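Local coordinates for conserved domain protein (Porphyromonas gingivalis, PDB 3PNN) that probably acts as a glycosyltransferase, forming glycosidic linkages on an alpha/beta/alpha scaffold that resembles a Rossmann fold, at residues L51-R56 / T69-R74; T103-L108 / E230-F235; E116-I121 / D223-S228; D125-N130 / M215-F220. One frame throughout, in Å; residues are numbered along the deposited sequence.

Contact 1: L51-R56 / T69-R74; sequences LVFVIR and TKYEGR
Leu51 and Phe53 of strand 50-55 meet Tyr71, near the end of helix 60-71, in a small buried apolar contact between a strand and the helix that follows it. The two elements belong to the beta-alpha-beta unit made of strand 50-55, helix 60-71 and strand 77-81, in keeping with the Rossmann-like character of the fold. About 104 Å² is buried between the two segments, and the backbones stay well apart: the closest CA atoms, those of Leu51 and Tyr71, are 9.2 Å from each other, so the side chains, chiefly the two rings, bridge the gap. The touching atoms of the tyrosine are CE2 and CD2, and both approaches are oblique. Tyr71 CE2 lies 3.7 Å from Phe53 CZ, the far end of the phenylalanine ring, and the two side chains run roughly at right angles. The neighbouring Tyr71 CD2 meets one methyl of the leucine, Leu51 CD1, at 4.1 Å. With CG turned opposite the carbonyl carbon (chi1 -46°), the tyrosine leans off the helix toward the strand, and its hydroxyl carries on past the two apolar residues to hydrogen-bond Asp37. Lys70 forms a salt bridge with that same aspartate, so adjacent residues are tied to one acid. Arg74 N bonds back to Tyr71 O at 2.8 Å as the chain leaves the helix. Met36 and Val40 of helix 35-46 both touch Tyr71, Met36 also reaching Phe53 and Val40 reaching Leu51, while strands 7-11 and 77-81 flank strand 50-55 in parallel and Phe303, at the chain end, meets Tyr71 edge-to-face.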
# COMPACT_ATOMS: atom_id res chain seq x y z
N LEU A 51 6.00 13.84 0.57
CA LEU A 51 5.12 12.85 1.15
C LEU A 51 3.70 13.39 1.25
O LEU A 51 3.47 14.54 1.62
CB LEU A 51 5.56 12.51 2.57
CG LEU A 51 7.04 12.23 2.84
CD1 LEU A 51 7.19 11.90 4.34
CD2 LEU A 51 7.54 11.09 1.96
N VAL A 52 2.74 12.53 0.94
CA VAL A 52 1.34 12.81 1.24
C VAL A 52 0.80 11.66 2.08
O VAL A 52 0.97 10.48 1.72
CB VAL A 52 0.50 12.96 -0.06
CG1 VAL A 52 -0.99 13.11 0.27
CG2 VAL A 52 1.00 14.15 -0.88
N PHE A 53 0.17 11.99 3.21
CA PHE A 53 -0.48 10.98 4.06
C PHE A 53 -1.98 11.16 3.97
O PHE A 53 -2.48 12.27 4.16
CB PHE A 53 -0.08 11.16 5.53
CG PHE A 53 1.40 10.97 5.78
CD1 PHE A 53 1.91 9.70 6.03
CD2 PHE A 53 2.27 12.05 5.74
CE1 PHE A 53 3.28 9.51 6.26
CE2 PHE A 53 3.65 11.88 5.96
CZ PHE A 53 4.15 10.61 6.22
N VAL A 54 -2.70 10.08 3.69
CA VAL A 54 -4.15 10.13 3.91
C VAL A 54 -4.43 9.60 5.32
O VAL A 54 -4.02 8.49 5.67
CB VAL A 54 -4.96 9.35 2.85
CG1 VAL A 54 -4.47 7.91 2.73
CG2 VAL A 54 -6.46 9.43 3.17
N ILE A 55 -5.08 10.42 6.14
CA ILE A 55 -5.44 10.05 7.50
C ILE A 55 -6.92 10.38 7.71
O ILE A 55 -7.63 10.64 6.73
CB ILE A 55 -4.58 10.81 8.55
CG1 ILE A 55 -4.80 12.32 8.45
CG2 ILE A 55 -3.09 10.47 8.39
CD1 ILE A 55 -4.32 13.07 9.72
N ARG A 56 -7.39 10.38 8.96
CA ARG A 56 -8.74 10.86 9.25
C ARG A 56 -8.68 11.96 10.29
O ARG A 56 -7.73 12.03 11.07
CB ARG A 56 -9.65 9.70 9.68
CG ARG A 56 -9.58 8.54 8.70
CD ARG A 56 -10.63 7.44 8.95
NE ARG A 56 -10.41 6.36 7.99
CZ ARG A 56 -10.33 5.07 8.30
NH1 ARG A 56 -10.51 4.66 9.56
NH2 ARG A 56 -10.10 4.17 7.34
N THR A 69 6.00 15.70 13.00
CA THR A 69 7.15 16.38 13.59
C THR A 69 8.44 15.63 13.29
O THR A 69 9.53 16.21 13.30
CB THR A 69 7.01 16.49 15.11
OG1 THR A 69 6.69 15.19 15.64
CG2 THR A 69 5.92 17.48 15.49
N LYS A 70 8.33 14.33 13.01
CA LYS A 70 9.53 13.54 12.70
C LYS A 70 10.09 13.89 11.32
O LYS A 70 11.30 13.81 11.10
CB LYS A 70 9.23 12.04 12.79
CG LYS A 70 9.03 11.52 14.22
CD LYS A 70 8.94 9.98 14.28
CE LYS A 70 7.63 9.46 13.70
NZ LYS A 70 7.51 7.96 13.79
N TYR A 71 9.21 14.28 10.40
CA TYR A 71 9.60 14.45 8.99
C TYR A 71 9.69 15.90 8.54
O TYR A 71 10.34 16.20 7.54
CB TYR A 71 8.66 13.69 8.05
CG TYR A 71 8.34 12.28 8.50
CD1 TYR A 71 9.35 11.44 8.97
CD2 TYR A 71 7.04 11.77 8.44
CE1 TYR A 71 9.07 10.14 9.38
CE2 TYR A 71 6.75 10.48 8.85
CZ TYR A 71 7.77 9.67 9.31
OH TYR A 71 7.49 8.39 9.74
N GLU A 72 9.04 16.81 9.25
CA GLU A 72 9.00 18.20 8.80
C GLU A 72 10.41 18.76 8.63
O GLU A 72 11.29 18.54 9.47
CB GLU A 72 8.19 19.09 9.75
CG GLU A 72 7.97 20.51 9.24
CD GLU A 72 7.31 21.42 10.26
OE1 GLU A 72 6.07 21.58 10.19
OE2 GLU A 72 8.03 21.96 11.13
N GLY A 73 10.64 19.48 7.54
CA GLY A 73 11.96 20.01 7.30
C GLY A 73 12.92 19.01 6.67
O GLY A 73 13.91 19.42 6.08
N ARG A 74 12.62 17.71 6.76
CA ARG A 74 13.45 16.70 6.09
C ARG A 74 12.95 16.50 4.66
O ARG A 74 13.71 16.20 3.74
CB ARG A 74 13.38 15.35 6.81
CG ARG A 74 13.78 15.37 8.29
CD ARG A 74 15.29 15.28 8.46
NE ARG A 74 15.65 14.99 9.85
CZ ARG A 74 16.11 13.81 10.27
NH1 ARG A 74 16.41 13.64 11.55
NH2 ARG A 74 16.27 12.81 9.41

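Contact 2: T103-L108 / E230-F235; sequences TNHAVL and ELFINF
Aromatic packing comes first here: the ring of Phe232, on helix 223-239, reaches across to the imidazole of His105 on the short helix 103-108. Their centroids are 5.3 Å apart and the planes are inclined at 39°, an oblique pairing. The closest approach is made by the outer end of the phenylalanine, with CE2 of Phe232 3.5 Å from His105 CD2 and CZ just as near. In both residues CG stands opposite the backbone N (chi1 173° for His105, -164° for Phe232), which sends each ring out from its helix into the space between the two. Apolar contact completes the grip at the base of the same ring. Leu108 CD1 sits 3.9 Å from Phe232 CD2 and 4.1 Å from Phe232 CB. Because His105 and Leu108 are three residues apart, they line one side of their helix, and Phe232 lies along both: a helix-to-helix contact on the flank of the alpha/beta/alpha fold, burying about 130 Å². Polar bonds act on the histidine from outside. Its NE2 is hydrogen-bonded to Arg86 O and its ND1 to Gln82 NE2, so two partners fix the rotation of the imidazole while its CD2 corner meets Phe232. Trp101 packs edge-to-face with His105, and the ring of Phe247 meets that of Phe232.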
# COMPACT_ATOMS: atom_id res chain seq x y z
N THR A 103 -9.53 1.04 0.56
CA THR A 103 -8.23 1.62 0.20
C THR A 103 -8.24 2.50 -1.06
O THR A 103 -7.47 3.46 -1.13
CB THR A 103 -7.11 0.56 0.03
OG1 THR A 103 -7.48 -0.37 -1.00
CG2 THR A 103 -6.90 -0.18 1.35
N ASN A 104 -9.04 2.16 -2.06
CA ASN A 104 -9.03 2.99 -3.26
C ASN A 104 -9.85 4.28 -3.04
O ASN A 104 -9.62 5.27 -3.71
CB ASN A 104 -9.44 2.22 -4.52
CG ASN A 104 -8.75 2.74 -5.79
OD1 ASN A 104 -8.91 3.89 -6.17
ND2 ASN A 104 -8.00 1.87 -6.44
N HIS A 105 -10.76 4.28 -2.07
CA HIS A 105 -11.42 5.53 -1.67
C HIS A 105 -10.42 6.44 -0.94
O HIS A 105 -10.37 7.64 -1.16
CB HIS A 105 -12.67 5.28 -0.81
CG HIS A 105 -13.28 6.53 -0.25
ND1 HIS A 105 -13.14 6.90 1.08
CD2 HIS A 105 -14.03 7.50 -0.83
CE1 HIS A 105 -13.79 8.03 1.29
NE2 HIS A 105 -14.34 8.42 0.15
N ALA A 106 -9.61 5.84 -0.07
CA ALA A 106 -8.49 6.56 0.55
C ALA A 106 -7.55 7.18 -0.50
O ALA A 106 -7.13 8.32 -0.35
CB ALA A 106 -7.73 5.63 1.49
N VAL A 107 -7.23 6.43 -1.55
CA VAL A 107 -6.39 6.96 -2.62
C VAL A 107 -7.03 8.19 -3.29
O VAL A 107 -6.35 9.19 -3.56
CB VAL A 107 -6.08 5.89 -3.71
CG1 VAL A 107 -5.43 6.54 -4.92
CG2 VAL A 107 -5.17 4.80 -3.14
N LEU A 108 -8.33 8.12 -3.56
CA LEU A 108 -9.04 9.24 -4.16
C LEU A 108 -8.88 10.55 -3.37
O LEU A 108 -9.00 11.63 -3.93
CB LEU A 108 -10.53 8.92 -4.32
CG LEU A 108 -10.89 8.08 -5.55
CD1 LEU A 108 -12.33 7.64 -5.49
CD2 LEU A 108 -10.62 8.89 -6.83
N GLU A 230 -14.45 7.07 -11.78
CA GLU A 230 -15.42 6.42 -12.65
C GLU A 230 -15.90 5.09 -12.06
O GLU A 230 -17.10 4.82 -12.02
CB GLU A 230 -14.82 6.20 -14.05
CG GLU A 230 -15.66 5.30 -14.94
CD GLU A 230 -14.86 4.72 -16.09
OE1 GLU A 230 -13.92 5.40 -16.57
OE2 GLU A 230 -15.16 3.58 -16.52
N LEU A 231 -14.96 4.27 -11.60
CA LEU A 231 -15.29 2.96 -11.04
C LEU A 231 -15.93 3.08 -9.66
O LEU A 231 -16.73 2.23 -9.26
CB LEU A 231 -14.04 2.08 -10.98
CG LEU A 231 -13.56 1.64 -12.37
CD1 LEU A 231 -12.26 0.86 -12.29
CD2 LEU A 231 -14.64 0.83 -13.05
N PHE A 232 -15.59 4.13 -8.93
CA PHE A 232 -16.23 4.37 -7.63
C PHE A 232 -17.72 4.65 -7.79
O PHE A 232 -18.55 4.13 -7.01
CB PHE A 232 -15.55 5.54 -6.89
CG PHE A 232 -15.89 5.60 -5.42
CD1 PHE A 232 -16.01 4.44 -4.67
CD2 PHE A 232 -16.04 6.83 -4.78
CE1 PHE A 232 -16.29 4.50 -3.30
CE2 PHE A 232 -16.33 6.90 -3.41
CZ PHE A 232 -16.46 5.73 -2.67
N ILE A 233 -18.07 5.47 -8.77
CA ILE A 233 -19.48 5.71 -9.08
C ILE A 233 -20.18 4.38 -9.35
O ILE A 233 -21.29 4.13 -8.85
CB ILE A 233 -19.66 6.68 -10.28
CG1 ILE A 233 -19.30 8.11 -9.83
CG2 ILE A 233 -21.09 6.63 -10.84
CD1 ILE A 233 -19.02 9.06 -10.97
N ASN A 234 -19.54 3.51 -10.13
CA ASN A 234 -20.13 2.21 -10.45
C ASN A 234 -20.31 1.40 -9.18
O ASN A 234 -21.34 0.77 -8.95
CB ASN A 234 -19.25 1.44 -11.44
CG ASN A 234 -19.32 2.01 -12.84
OD1 ASN A 234 -20.23 2.77 -13.17
ND2 ASN A 234 -18.36 1.64 -13.68
N PHE A 235 -19.27 1.42 -8.34
CA PHE A 235 -19.28 0.72 -7.07
C PHE A 235 -20.40 1.19 -6.16
O PHE A 235 -21.17 0.38 -5.64
CB PHE A 235 -17.93 0.90 -6.37
CG PHE A 235 -17.94 0.48 -4.93
CD1 PHE A 235 -17.73 -0.84 -4.57
CD2 PHE A 235 -18.17 1.42 -3.93
CE1 PHE A 235 -17.73 -1.22 -3.24
CE2 PHE A 235 -18.18 1.04 -2.60
CZ PHE A 235 -17.96 -0.28 -2.25

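Contact 3: E116-I121 / D223-S228; sequences EPFAVI and DYFDYS
Phe118 and Phe225 reach each other through different first torsions. Phe118, on strand 118-122, holds CG between its backbone N and carbonyl carbon (chi1 65°), whereas CG of Phe225, on helix 223-239, stands opposite the carbonyl carbon (chi1 -61°). The rings are thereby thrown out from opposite directions and meet by their far ends. Their planes are parallel to within 1°, yet slid apart, with centroids 4.9 Å from each other and scarcely any overlap. The nearest pair is Phe118 CZ and Phe225 CZ at 3.4 Å. Beside it, Phe118 CE2 lies 3.7 Å from Phe225 CE2, so each ring offers its outer carbons to the other. The contact lays a helix against the sheet of this alpha/beta/alpha fold: strand 118-122 pairs in parallel with strand 7-11 and antiparallel with strand 217-220, the strand that leads into helix 223-239. Alternation along the strand sets the sides: Phe118 faces helix 223-239, while Ala119 packs on Leu135 and Leu139 of helix 129-140. Tyr224, also directed at the strand, comes up at longer range, its CD2 4.6 Å from Phe118 CZ. Within the strand segment, the carbonyl oxygen of Glu116 lies at the edge of the Phe118 ring, in its plane. Within the helix, Ser228 OG rests 3.3 Å above one face of the Tyr224 ring, offset toward the rim. Asn104 probably links these last two residues, its OD1 bonding Ser228 OG and its ND2 lying unusually close to Tyr224 OH.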
# COMPACT_ATOMS: atom_id res chain seq x y z
N GLU A 116 1.60 14.63 -10.06
CA GLU A 116 2.79 14.10 -10.69
C GLU A 116 2.75 12.59 -10.46
O GLU A 116 1.89 12.11 -9.71
CB GLU A 116 4.04 14.71 -10.06
CG GLU A 116 4.13 14.56 -8.53
CD GLU A 116 3.27 15.57 -7.77
OE1 GLU A 116 3.14 16.72 -8.24
OE2 GLU A 116 2.72 15.22 -6.70
N PRO A 117 3.64 11.83 -11.12
CA PRO A 117 3.68 10.39 -10.85
C PRO A 117 3.89 10.13 -9.35
O PRO A 117 4.62 10.86 -8.67
CB PRO A 117 4.90 9.91 -11.66
CG PRO A 117 4.98 10.90 -12.81
CD PRO A 117 4.56 12.23 -12.20
N PHE A 118 3.23 9.10 -8.83
CA PHE A 118 3.25 8.86 -7.40
C PHE A 118 3.23 7.38 -7.05
O PHE A 118 2.68 6.56 -7.80
CB PHE A 118 2.08 9.60 -6.70
CG PHE A 118 0.70 9.11 -7.09
CD1 PHE A 118 -0.02 8.27 -6.23
CD2 PHE A 118 0.10 9.53 -8.27
CE1 PHE A 118 -1.31 7.84 -6.59
CE2 PHE A 118 -1.18 9.11 -8.63
CZ PHE A 118 -1.88 8.26 -7.79
N ALA A 119 3.86 7.05 -5.92
CA ALA A 119 3.78 5.72 -5.33
C ALA A 119 2.67 5.67 -4.29
O ALA A 119 2.40 6.67 -3.64
CB ALA A 119 5.10 5.35 -4.66
N VAL A 120 2.04 4.51 -4.16
CA VAL A 120 1.12 4.25 -3.06
C VAL A 120 1.70 3.10 -2.26
O VAL A 120 2.10 2.07 -2.84
CB VAL A 120 -0.26 3.85 -3.58
CG1 VAL A 120 -1.18 3.43 -2.40
CG2 VAL A 120 -0.88 5.02 -4.38
N ILE A 121 1.81 3.28 -0.95
CA ILE A 121 2.28 2.21 -0.07
C ILE A 121 1.49 2.16 1.23
O ILE A 121 0.83 3.14 1.60
CB ILE A 121 3.79 2.37 0.33
CG1 ILE A 121 4.01 3.62 1.19
CG2 ILE A 121 4.69 2.38 -0.91
CD1 ILE A 121 5.37 3.63 1.95
N ASP A 223 -3.99 10.38 -13.84
CA ASP A 223 -5.20 9.92 -14.53
C ASP A 223 -5.83 8.76 -13.75
O ASP A 223 -7.00 8.46 -13.91
CB ASP A 223 -4.89 9.46 -15.96
CG ASP A 223 -3.63 8.63 -16.04
OD1 ASP A 223 -3.73 7.38 -16.18
OD2 ASP A 223 -2.53 9.22 -15.94
N TYR A 224 -5.03 8.11 -12.92
CA TYR A 224 -5.55 7.02 -12.10
C TYR A 224 -6.67 7.52 -11.19
O TYR A 224 -7.63 6.79 -10.92
CB TYR A 224 -4.43 6.36 -11.26
CG TYR A 224 -4.95 5.16 -10.48
CD1 TYR A 224 -5.28 3.98 -11.14
CD2 TYR A 224 -5.13 5.21 -9.10
CE1 TYR A 224 -5.77 2.88 -10.45
CE2 TYR A 224 -5.64 4.10 -8.39
CZ TYR A 224 -5.94 2.94 -9.08
OH TYR A 224 -6.43 1.83 -8.43
N PHE A 225 -6.58 8.75 -10.69
CA PHE A 225 -7.67 9.28 -9.87
C PHE A 225 -8.98 9.34 -10.66
O PHE A 225 -10.06 9.07 -10.12
CB PHE A 225 -7.35 10.67 -9.32
CG PHE A 225 -6.14 10.72 -8.44
CD1 PHE A 225 -6.10 10.03 -7.23
CD2 PHE A 225 -5.04 11.49 -8.79
CE1 PHE A 225 -4.98 10.08 -6.40
CE2 PHE A 225 -3.92 11.56 -7.97
CZ PHE A 225 -3.88 10.85 -6.76
N ASP A 226 -8.90 9.73 -11.92
CA ASP A 226 -10.09 9.86 -12.75
C ASP A 226 -10.73 8.51 -13.06
O ASP A 226 -11.96 8.36 -13.01
CB ASP A 226 -9.76 10.57 -14.08
CG ASP A 226 -9.35 12.02 -13.87
OD1 ASP A 226 -9.85 12.66 -12.92
OD2 ASP A 226 -8.52 12.51 -14.66
N TYR A 227 -9.89 7.52 -13.39
CA TYR A 227 -10.42 6.18 -13.63
C TYR A 227 -11.04 5.64 -12.35
O TYR A 227 -12.10 5.00 -12.38
CB TYR A 227 -9.33 5.23 -14.14
CG TYR A 227 -8.83 5.55 -15.53
CD1 TYR A 227 -9.72 5.75 -16.59
CD2 TYR A 227 -7.47 5.65 -15.79
CE1 TYR A 227 -9.25 6.04 -17.88
CE2 TYR A 227 -6.99 5.94 -17.07
CZ TYR A 227 -7.88 6.14 -18.10
OH TYR A 227 -7.39 6.41 -19.36
N SER A 228 -10.39 5.90 -11.22
CA SER A 228 -10.91 5.43 -9.93
C SER A 228 -12.25 6.07 -9.61
O SER A 228 -13.12 5.43 -9.03
CB SER A 228 -9.96 5.74 -8.77
OG SER A 228 -8.73 5.03 -8.89

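Contact 4: D125-N130 / M215-F220; sequences DFYGRN and MNMWGF
A hydrogen bond heads this contact: Tyr127 OH donates to Met215 O over 2.9 Å. The approach is nearly end-on to the carbonyl (C=O...O angle 160°), with the hydroxyl tilted 16° from the carbonyl plane, and the acceptor lies at the edge of the tyrosine ring. The same hydroxyl is also hydrogen-bonded to the backbone N of Asn122. Selenium-aromatic and apolar packing accompany the bond. Met217, a selenomethionine, slides past Tyr127 in the reverse sense, its chain straight through chi2 and then bent at chi3, which brings CE within 3.9 Å of Tyr127 CB. Its SE lies 4.5 Å from the ring centroid, 41° off the normal, an oblique Met-aromatic contact, while Met217 CB meets Tyr127 CE1 at 3.7 Å. On the other segment's own account, Trp218 NE1 gives a bond of 2.9 Å to Asn216 OD1; ND2 of the same amide is hydrogen-bonded to Asn122 OD1. The chain turns a corner at Asn216, just before strand 217-220, and Tyr127 leads into helix 129-140. With its hydroxyl anchored by two bonds and its ring packed against Met217, Tyr127 is probably held in place and pins the carbonyl that precedes the corner.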
# COMPACT_ATOMS: atom_id res chain seq x y z
N ASP A 125 3.99 -1.62 6.62
CA ASP A 125 4.75 -2.71 6.00
C ASP A 125 6.16 -2.25 5.66
O ASP A 125 6.36 -1.10 5.26
CB ASP A 125 4.07 -3.22 4.72
CG ASP A 125 2.82 -4.04 5.01
OD1 ASP A 125 2.95 -5.23 5.34
OD2 ASP A 125 1.72 -3.48 4.93
N PHE A 126 7.13 -3.15 5.81
CA PHE A 126 8.51 -2.87 5.45
C PHE A 126 8.79 -3.40 4.04
O PHE A 126 8.74 -4.62 3.80
CB PHE A 126 9.48 -3.48 6.48
CG PHE A 126 10.93 -3.20 6.20
CD1 PHE A 126 11.60 -2.14 6.83
CD2 PHE A 126 11.66 -4.00 5.32
CE1 PHE A 126 12.95 -1.88 6.59
CE2 PHE A 126 13.01 -3.76 5.07
CZ PHE A 126 13.66 -2.69 5.70
N TYR A 127 9.07 -2.49 3.12
CA TYR A 127 9.22 -2.84 1.71
C TYR A 127 10.67 -3.09 1.28
O TYR A 127 10.93 -3.82 0.31
CB TYR A 127 8.59 -1.75 0.85
CG TYR A 127 7.08 -1.71 1.00
CD1 TYR A 127 6.28 -2.58 0.27
CD2 TYR A 127 6.47 -0.81 1.88
CE1 TYR A 127 4.89 -2.56 0.40
CE2 TYR A 127 5.08 -0.78 2.01
CZ TYR A 127 4.30 -1.66 1.25
OH TYR A 127 2.92 -1.64 1.37
N GLY A 128 11.62 -2.48 1.98
CA GLY A 128 13.03 -2.62 1.66
C GLY A 128 13.53 -1.57 0.68
O GLY A 128 12.80 -1.12 -0.20
N ARG A 129 14.80 -1.19 0.81
CA ARG A 129 15.33 -0.07 0.04
C ARG A 129 15.19 -0.23 -1.46
O ARG A 129 14.82 0.73 -2.15
CB ARG A 129 16.80 0.15 0.39
CG ARG A 129 17.40 1.36 -0.29
CD ARG A 129 18.79 1.63 0.30
NE ARG A 129 19.43 2.78 -0.31
CZ ARG A 129 20.70 3.13 -0.09
NH1 ARG A 129 21.45 2.39 0.71
NH2 ARG A 129 21.21 4.20 -0.69
N ASN A 130 15.50 -1.41 -1.99
CA ASN A 130 15.43 -1.58 -3.44
C ASN A 130 14.01 -1.48 -4.03
O ASN A 130 13.85 -1.17 -5.22
CB ASN A 130 16.11 -2.88 -3.88
CG ASN A 130 16.31 -2.95 -5.37
OD1 ASN A 130 17.13 -2.22 -5.93
ND2 ASN A 130 15.55 -3.80 -6.02
N MSE A 215 2.07 -6.38 -2.64
CA MSE A 215 2.07 -6.01 -1.22
C MSE A 215 1.58 -4.57 -1.08
O MSE A 215 1.90 -3.87 -0.11
CB MSE A 215 3.46 -6.18 -0.58
CG MSE A 215 4.00 -7.62 -0.66
SE MSE A 215 2.80 -8.92 0.19
CE MSE A 215 2.99 -8.34 2.02
N ASN A 216 0.79 -4.15 -2.06
CA ASN A 216 0.21 -2.81 -2.11
C ASN A 216 1.25 -1.70 -2.26
O ASN A 216 1.10 -0.62 -1.69
CB ASN A 216 -0.68 -2.54 -0.89
CG ASN A 216 -2.08 -2.07 -1.26
OD1 ASN A 216 -2.58 -2.38 -2.35
ND2 ASN A 216 -2.73 -1.35 -0.34
N MSE A 217 2.31 -1.97 -3.02
CA MSE A 217 3.26 -0.93 -3.43
C MSE A 217 3.06 -0.67 -4.92
O MSE A 217 3.49 -1.48 -5.75
CB MSE A 217 4.71 -1.36 -3.14
CG MSE A 217 5.78 -0.36 -3.60
SE MSE A 217 7.57 -0.87 -2.89
CE MSE A 217 8.02 0.80 -2.00
N TRP A 218 2.42 0.45 -5.27
CA TRP A 218 2.04 0.73 -6.66
C TRP A 218 2.68 2.02 -7.13
O TRP A 218 3.05 2.86 -6.31
CB TRP A 218 0.53 0.96 -6.72
CG TRP A 218 -0.29 -0.17 -6.25
CD1 TRP A 218 -0.81 -0.36 -5.00
CD2 TRP A 218 -0.72 -1.27 -7.05
NE1 TRP A 218 -1.54 -1.53 -4.97
CE2 TRP A 218 -1.49 -2.11 -6.22
CE3 TRP A 218 -0.52 -1.64 -8.38
CZ2 TRP A 218 -2.06 -3.30 -6.68
CZ3 TRP A 218 -1.10 -2.82 -8.85
CH2 TRP A 218 -1.85 -3.64 -8.00
N GLY A 219 2.77 2.19 -8.44
CA GLY A 219 3.16 3.46 -9.04
C GLY A 219 2.11 3.89 -10.06
O GLY A 219 1.79 3.13 -10.97
N PHE A 220 1.58 5.10 -9.90
CA PHE A 220 0.50 5.60 -10.76
C PHE A 220 0.82 6.98 -11.32
O PHE A 220 1.76 7.64 -10.87
CB PHE A 220 -0.82 5.70 -9.98
CG PHE A 220 -1.37 4.37 -9.47
CD1 PHE A 220 -1.71 3.35 -10.35
CD2 PHE A 220 -1.58 4.17 -8.11
CE1 PHE A 220 -2.23 2.14 -9.87
CE2 PHE A 220 -2.09 2.98 -7.62
CZ PHE A 220 -2.43 1.96 -8.51

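How the contacts relate
Contact 1 comes first along the chain and is complete before the others begin. The remaining three enclose one another, with contact 2 outermost, contact 3 within it and contact 4 innermost. Contacts 2 and 3, centres about 11 Å apart, share helix 223-239 and touch through Asn104. Contacts 3 and 4, centres about 15 Å apart, are joined by the antiparallel pairing of strands 118-122 and 217-220. The centre of contact 1 is about 23 Å from that of contact 2, though Val54 packs on Ala106 between them, and contact 1 reaches the same sheet as contacts 3 and 4. Late parts of the sequence are thus packed onto the early Rossmann-like strands and helices, consistent with one compact domain.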